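Local structure of ferric uptake regulation protein (Helicobacter pylori, 2XIG) at residues Leu14-Gln28 and Ser63-Phe76. The protein probably acts as a global iron-responsive repressor, a homodimer that uses ferrous iron as cofactor to bind the operators of the genes it silences. The protein carries 2 engineered substitutions. Residues are numbered along the deposited sequence; the frame is centred on the assembly and turned at random.
Sequences LRMSIKKNGLKNSKQ and SVYRILNFLEKENF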
loop_
_atom_site.group_PDB
_atom_site.type_symbol
_atom_site.label_atom_id
_atom_site.label_comp_id
_atom_site.label_asym_id
_atom_site.label_seq_id
_atom_site.Cartn_x
_atom_site.Cartn_y
_atom_site.Cartn_z
ATOM N N LEU C 14 -37.308 1.031 11.010
ATOM C CA LEU C 14 -36.892 1.597 9.730
ATOM C C LEU C 14 -38.026 2.429 9.127
ATOM O O LEU C 14 -37.813 3.567 8.716
ATOM C CB LEU C 14 -36.473 0.499 8.757
ATOM C CG LEU C 14 -36.064 1.007 7.371
ATOM C CD1 LEU C 14 -34.915 2.004 7.489
ATOM C CD2 LEU C 14 -35.683 -0.152 6.460
ATOM N N ARG C 15 -39.222 1.849 9.075
ATOM C CA ARG C 15 -40.400 2.543 8.552
ATOM C C ARG C 15 -40.629 3.853 9.294
ATOM O O ARG C 15 -40.920 4.882 8.688
ATOM C CB ARG C 15 -41.644 1.657 8.664
ATOM C CG ARG C 15 -42.865 2.190 7.908
ATOM C CD ARG C 15 -44.130 1.427 8.281
ATOM N NE ARG C 15 -44.504 1.661 9.671
ATOM C CZ ARG C 15 -45.206 2.712 10.083
ATOM N NH1 ARG C 15 -45.616 3.622 9.206
ATOM N NH2 ARG C 15 -45.496 2.855 11.366
ATOM N N MET C 16 -40.485 3.815 10.613
ATOM C CA MET C 16 -40.673 5.016 11.411
ATOM C C MET C 16 -39.608 6.069 11.118
ATOM O O MET C 16 -39.897 7.262 11.090
ATOM C CB MET C 16 -40.718 4.669 12.898
ATOM C CG MET C 16 -41.972 3.910 13.279
ATOM S SD MET C 16 -43.464 4.909 13.053
ATOM C CE MET C 16 -43.341 5.991 14.476
ATOM N N SER C 17 -38.380 5.617 10.886
ATOM C CA SER C 17 -37.268 6.518 10.599
ATOM C C SER C 17 -37.401 7.132 9.208
ATOM O O SER C 17 -37.015 8.280 8.992
ATOM C CB SER C 17 -35.935 5.773 10.726
ATOM O OG SER C 17 -34.831 6.622 10.462
ATOM N N ILE C 18 -37.954 6.364 8.272
ATOM C CA ILE C 18 -38.153 6.842 6.906
ATOM C C ILE C 18 -39.190 7.961 6.863
ATOM O O ILE C 18 -38.983 8.996 6.232
ATOM C CB ILE C 18 -38.600 5.703 5.973
ATOM C CG1 ILE C 18 -37.431 4.751 5.700
ATOM C CG2 ILE C 18 -39.178 6.256 4.673
ATOM C CD1 ILE C 18 -36.181 5.443 5.164
ATOM N N LYS C 19 -40.311 7.744 7.538
ATOM C CA LYS C 19 -41.356 8.754 7.600
ATOM C C LYS C 19 -40.840 10.022 8.281
ATOM O O LYS C 19 -41.082 11.134 7.809
ATOM C CB LYS C 19 -42.582 8.203 8.324
ATOM C CG LYS C 19 -43.728 9.188 8.444
ATOM C CD LYS C 19 -45.048 8.454 8.583
ATOM C CE LYS C 19 -46.110 9.343 9.199
ATOM N NZ LYS C 19 -47.453 8.713 9.099
ATOM N N LYS C 20 -40.119 9.844 9.384
ATOM C CA LYS C 20 -39.539 10.963 10.118
ATOM C C LYS C 20 -38.619 11.820 9.248
ATOM O O LYS C 20 -38.620 13.045 9.361
ATOM C CB LYS C 20 -38.773 10.448 11.336
ATOM C CG LYS C 20 -38.014 11.516 12.105
ATOM C CD LYS C 20 -37.398 10.934 13.373
ATOM C CE LYS C 20 -36.829 12.026 14.264
ATOM N NZ LYS C 20 -36.283 11.481 15.539
ATOM N N ASN C 21 -37.837 11.176 8.387
ATOM C CA ASN C 21 -36.882 11.881 7.531
ATOM C C ASN C 21 -37.470 12.350 6.201
ATOM O O ASN C 21 -36.741 12.812 5.324
ATOM C CB ASN C 21 -35.644 11.015 7.266
ATOM C CG ASN C 21 -34.633 11.075 8.394
ATOM O OD1 ASN C 21 -34.731 10.336 9.376
ATOM N ND2 ASN C 21 -33.643 11.947 8.251
ATOM N N GLY C 22 -38.783 12.215 6.049
ATOM C CA GLY C 22 -39.472 12.695 4.864
ATOM C C GLY C 22 -39.173 11.877 3.622
ATOM O O GLY C 22 -39.342 12.345 2.492
ATOM N N LEU C 23 -38.721 10.646 3.832
ATOM C CA LEU C 23 -38.369 9.777 2.722
ATOM C C LEU C 23 -39.519 8.840 2.389
ATOM O O LEU C 23 -40.529 8.823 3.078
ATOM C CB LEU C 23 -37.098 8.986 3.036
ATOM C CG LEU C 23 -35.813 9.803 3.190
ATOM C CD1 LEU C 23 -34.660 8.902 3.598
ATOM C CD2 LEU C 23 -35.479 10.547 1.904
ATOM N N LYS C 24 -39.357 8.061 1.326
ATOM C CA LYS C 24 -40.399 7.153 0.867
ATOM C C LYS C 24 -40.019 5.707 1.149
ATOM O O LYS C 24 -38.907 5.291 0.847
ATOM C CB LYS C 24 -40.623 7.339 -0.636
ATOM N N ASN C 25 -40.935 4.938 1.731
ATOM C CA ASN C 25 -40.685 3.517 1.916
ATOM C C ASN C 25 -40.273 2.897 0.592
ATOM O O ASN C 25 -40.750 3.304 -0.469
ATOM C CB ASN C 25 -41.929 2.791 2.445
ATOM C CG ASN C 25 -42.322 3.234 3.840
ATOM O OD1 ASN C 25 -41.478 3.379 4.722
ATOM N ND2 ASN C 25 -43.622 3.439 4.049
ATOM N N SER C 26 -39.373 1.924 0.652
ATOM C CA SER C 26 -39.058 1.122 -0.518
ATOM C C SER C 26 -38.771 -0.298 -0.081
ATOM O O SER C 26 -38.127 -0.526 0.947
ATOM C CB SER C 26 -37.862 1.695 -1.286
ATOM O OG SER C 26 -36.629 1.293 -0.713
ATOM N N LYS C 27 -39.265 -1.255 -0.854
ATOM C CA LYS C 27 -38.971 -2.653 -0.586
ATOM C C LYS C 27 -37.467 -2.922 -0.710
ATOM O O LYS C 27 -36.910 -3.723 0.033
ATOM C CB LYS C 27 -39.779 -3.565 -1.514
ATOM C CG LYS C 27 -41.257 -3.693 -1.125
ATOM N N GLN C 28 -36.799 -2.237 -1.636
ATOM C CA GLN C 28 -35.354 -2.439 -1.805
ATOM C C GLN C 28 -34.562 -2.105 -0.544
ATOM O O GLN C 28 -33.646 -2.833 -0.157
ATOM C CB GLN C 28 -34.810 -1.630 -2.988
ATOM C CG GLN C 28 -33.302 -1.729 -3.131
ATOM C CD GLN C 28 -32.782 -1.003 -4.357
ATOM O OE1 GLN C 28 -31.586 -0.726 -4.469
ATOM N NE2 GLN C 28 -33.678 -0.695 -5.282
ATOM N N SER C 63 -27.666 2.739 -6.217
ATOM C CA SER C 63 -28.833 2.797 -5.336
ATOM C C SER C 63 -28.536 2.087 -4.017
ATOM O O SER C 63 -28.971 2.532 -2.948
ATOM C CB SER C 63 -30.100 2.257 -6.021
ATOM O OG SER C 63 -30.083 0.846 -6.142
ATOM N N VAL C 64 -27.762 1.005 -4.088
ATOM C CA VAL C 64 -27.380 0.272 -2.884
ATOM C C VAL C 64 -26.462 1.090 -1.978
ATOM O O VAL C 64 -26.651 1.111 -0.759
ATOM C CB VAL C 64 -26.778 -1.106 -3.212
ATOM C CG1 VAL C 64 -26.210 -1.747 -1.948
ATOM C CG2 VAL C 64 -27.852 -1.998 -3.838
ATOM N N TYR C 65 -25.497 1.788 -2.569
ATOM C CA TYR C 65 -24.631 2.673 -1.796
ATOM C C TYR C 65 -25.437 3.730 -1.061
ATOM O O TYR C 65 -25.221 3.957 0.129
ATOM C CB TYR C 65 -23.569 3.354 -2.677
ATOM C CG TYR C 65 -22.265 2.592 -2.730
ATOM C CD1 TYR C 65 -21.207 2.926 -1.897
ATOM C CD2 TYR C 65 -22.106 1.515 -3.594
ATOM C CE1 TYR C 65 -20.011 2.214 -1.937
ATOM C CE2 TYR C 65 -20.930 0.801 -3.635
ATOM C CZ TYR C 65 -19.887 1.154 -2.812
ATOM O OH TYR C 65 -18.716 0.440 -2.872
ATOM N N ARG C 66 -26.350 4.381 -1.776
ATOM C CA ARG C 66 -27.198 5.402 -1.173
ATOM C C ARG C 66 -27.970 4.845 0.033
ATOM O O ARG C 66 -28.012 5.463 1.095
ATOM C CB ARG C 66 -28.170 5.963 -2.208
ATOM C CG ARG C 66 -29.110 7.018 -1.665
ATOM C CD ARG C 66 -30.031 7.560 -2.764
ATOM N NE ARG C 66 -29.261 7.823 -3.973
ATOM C CZ ARG C 66 -29.446 7.210 -5.138
ATOM N NH1 ARG C 66 -30.412 6.316 -5.284
ATOM N NH2 ARG C 66 -28.673 7.515 -6.166
ATOM N N ILE C 67 -28.577 3.677 -0.150
ATOM C CA ILE C 67 -29.259 2.976 0.934
ATOM C C ILE C 67 -28.324 2.668 2.108
ATOM O O ILE C 67 -28.684 2.894 3.272
ATOM C CB ILE C 67 -29.907 1.669 0.422
ATOM C CG1 ILE C 67 -31.142 1.983 -0.428
ATOM C CG2 ILE C 67 -30.254 0.742 1.592
ATOM C CD1 ILE C 67 -31.717 0.777 -1.129
ATOM N N LEU C 68 -27.135 2.144 1.800
ATOM C CA LEU C 68 -26.159 1.795 2.823
ATOM C C LEU C 68 -25.744 3.022 3.628
ATOM O O LEU C 68 -25.612 2.958 4.851
ATOM C CB LEU C 68 -24.924 1.125 2.200
ATOM C CG LEU C 68 -25.143 -0.309 1.709
ATOM C CD1 LEU C 68 -23.928 -0.845 0.952
ATOM C CD2 LEU C 68 -25.489 -1.238 2.864
ATOM N N ASN C 69 -25.542 4.139 2.943
ATOM C CA ASN C 69 -25.160 5.373 3.630
ATOM C C ASN C 69 -26.221 5.843 4.624
ATOM O O ASN C 69 -25.899 6.263 5.730
ATOM C CB ASN C 69 -24.830 6.479 2.627
ATOM C CG ASN C 69 -23.520 6.224 1.888
ATOM O OD1 ASN C 69 -22.583 5.654 2.444
ATOM N ND2 ASN C 69 -23.454 6.650 0.630
ATOM N N PHE C 70 -27.482 5.774 4.221
ATOM C CA PHE C 70 -28.581 6.127 5.126
ATOM C C PHE C 70 -28.664 5.185 6.327
ATOM O O PHE C 70 -28.703 5.620 7.485
ATOM C CB PHE C 70 -29.924 6.102 4.398
ATOM C CG PHE C 70 -31.101 6.339 5.313
ATOM C CD1 PHE C 70 -31.785 5.275 5.879
ATOM C CD2 PHE C 70 -31.494 7.628 5.635
ATOM C CE1 PHE C 70 -32.857 5.492 6.734
ATOM C CE2 PHE C 70 -32.569 7.852 6.491
ATOM C CZ PHE C 70 -33.247 6.783 7.039
ATOM N N LEU C 71 -28.722 3.890 6.040
ATOM C CA LEU C 71 -28.835 2.885 7.082
ATOM C C LEU C 71 -27.701 2.993 8.076
ATOM O O LEU C 71 -27.893 2.788 9.268
ATOM C CB LEU C 71 -28.854 1.480 6.474
ATOM C CG LEU C 71 -30.086 1.108 5.653
ATOM C CD1 LEU C 71 -29.878 -0.280 5.068
ATOM C CD2 LEU C 71 -31.381 1.166 6.527
ATOM N N GLU C 72 -26.499 3.304 7.592
ATOM C CA GLU C 72 -25.368 3.358 8.494
ATOM C C GLU C 72 -25.396 4.640 9.317
ATOM O O GLU C 72 -25.063 4.638 10.503
ATOM C CB GLU C 72 -24.046 3.209 7.727
ATOM C CG GLU C 72 -23.299 4.497 7.494
ATOM C CD GLU C 72 -22.090 4.643 8.396
ATOM O OE1 GLU C 72 -22.167 4.259 9.580
ATOM O OE2 GLU C 72 -21.047 5.131 7.908
ATOM N N LYS C 73 -25.812 5.739 8.707
ATOM C CA LYS C 73 -25.849 6.976 9.471
ATOM C C LYS C 73 -26.958 6.962 10.526
ATOM O O LYS C 73 -26.838 7.618 11.557
ATOM C CB LYS C 73 -25.917 8.195 8.560
ATOM C CG LYS C 73 -27.276 8.764 8.321
ATOM C CD LYS C 73 -27.133 10.116 7.646
ATOM C CE LYS C 73 -28.349 10.974 7.889
ATOM N NZ LYS C 73 -28.633 11.076 9.350
ATOM N N GLU C 74 -28.016 6.189 10.283
ATOM C CA GLU C 74 -29.093 6.017 11.264
ATOM C C GLU C 74 -28.922 4.771 12.151
ATOM O O GLU C 74 -29.842 4.374 12.860
ATOM C CB GLU C 74 -30.451 5.966 10.565
ATOM C CG GLU C 74 -30.814 7.244 9.795
ATOM C CD GLU C 74 -30.894 8.466 10.694
ATOM O OE1 GLU C 74 -31.404 8.346 11.829
ATOM O OE2 GLU C 74 -30.452 9.549 10.263
ATOM N N ASN C 75 -27.748 4.156 12.092
ATOM C CA ASN C 75 -27.374 3.063 12.991
ATOM C C ASN C 75 -28.165 1.759 12.847
ATOM O O ASN C 75 -28.301 1.003 13.810
ATOM C CB ASN C 75 -27.387 3.537 14.448
ATOM C CG ASN C 75 -26.350 4.614 14.719
ATOM O OD1 ASN C 75 -25.543 4.953 13.852
ATOM N ND2 ASN C 75 -26.369 5.158 15.927
ATOM N N PHE C 76 -28.674 1.491 11.647
ATOM C CA PHE C 76 -29.318 0.206 11.379
ATOM C C PHE C 76 -28.277 -0.851 11.014
ATOM O O PHE C 76 -28.516 -2.054 11.161
ATOM C CB PHE C 76 -30.366 0.331 10.269
ATOM C CG PHE C 76 -31.618 1.050 10.698
ATOM C CD1 PHE C 76 -32.591 0.393 11.429
ATOM C CD2 PHE C 76 -31.809 2.387 10.387
ATOM C CE1 PHE C 76 -33.742 1.057 11.835
ATOM C CE2 PHE C 76 -32.951 3.050 10.791
ATOM C CZ PHE C 76 -33.918 2.383 11.521
HETATM O O HOH W 1 -33.473 6.906 12.683
#
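Two phenylalanines of segment 63-76, F70 and F76, reach across to helix 14-20 and carry most of the apolar contact. The F70 ring, its CG anti to the backbone N (chi1 175°), extends from helix 63-73 toward I18 and L23. I18 CD1 lies 3.7 Å from F70 CE1, and the L23 side chain runs against that of F70, bringing L23 CD1 to 3.7 Å from F70 CE2, both oblique to the ring. L14 CD1 serves both rings: it sits at the edge of F70 and over one face of F76, a CH-pi contact with L14 CD1 4.2 Å from the F76 ring centroid and 19° off the normal. The same methyl meets L71 CD2 at 3.8 Å, while S17 CB borders the edge of F76.

These helices lie in the probable DNA-binding region, a winged helix as in other Fur proteins. Helix 61-73, probably the recognition helix of the fold, runs at a steep angle to the N-terminal helix, their short segments crossing at 101°; both helices end in Schellman motifs, with G22 and N75 as the positive-phi residues. V32 and V33 of helix 27-38 continue the hydrophobic packing around I67 and L71, and F76, its backbone paired with A92, directly precedes strand 77-82 of the wing.

Polar contacts lie toward the two ends. One water bridges S17 OG and E74, donating to E74 OE1 at 2.7 Å. E74 CG, anti to the carbonyl carbon, lies over one face of F70; the bend at chi2 turns the carboxylate away from the ring, and OE2 salt-bridges K73. At the other end the extended side chain of Q28 packs CG against I67 CD1 and brings OE1 to 2.7 Å from S63 OG, a hydroxyl that also has S60 O as a possible acceptor.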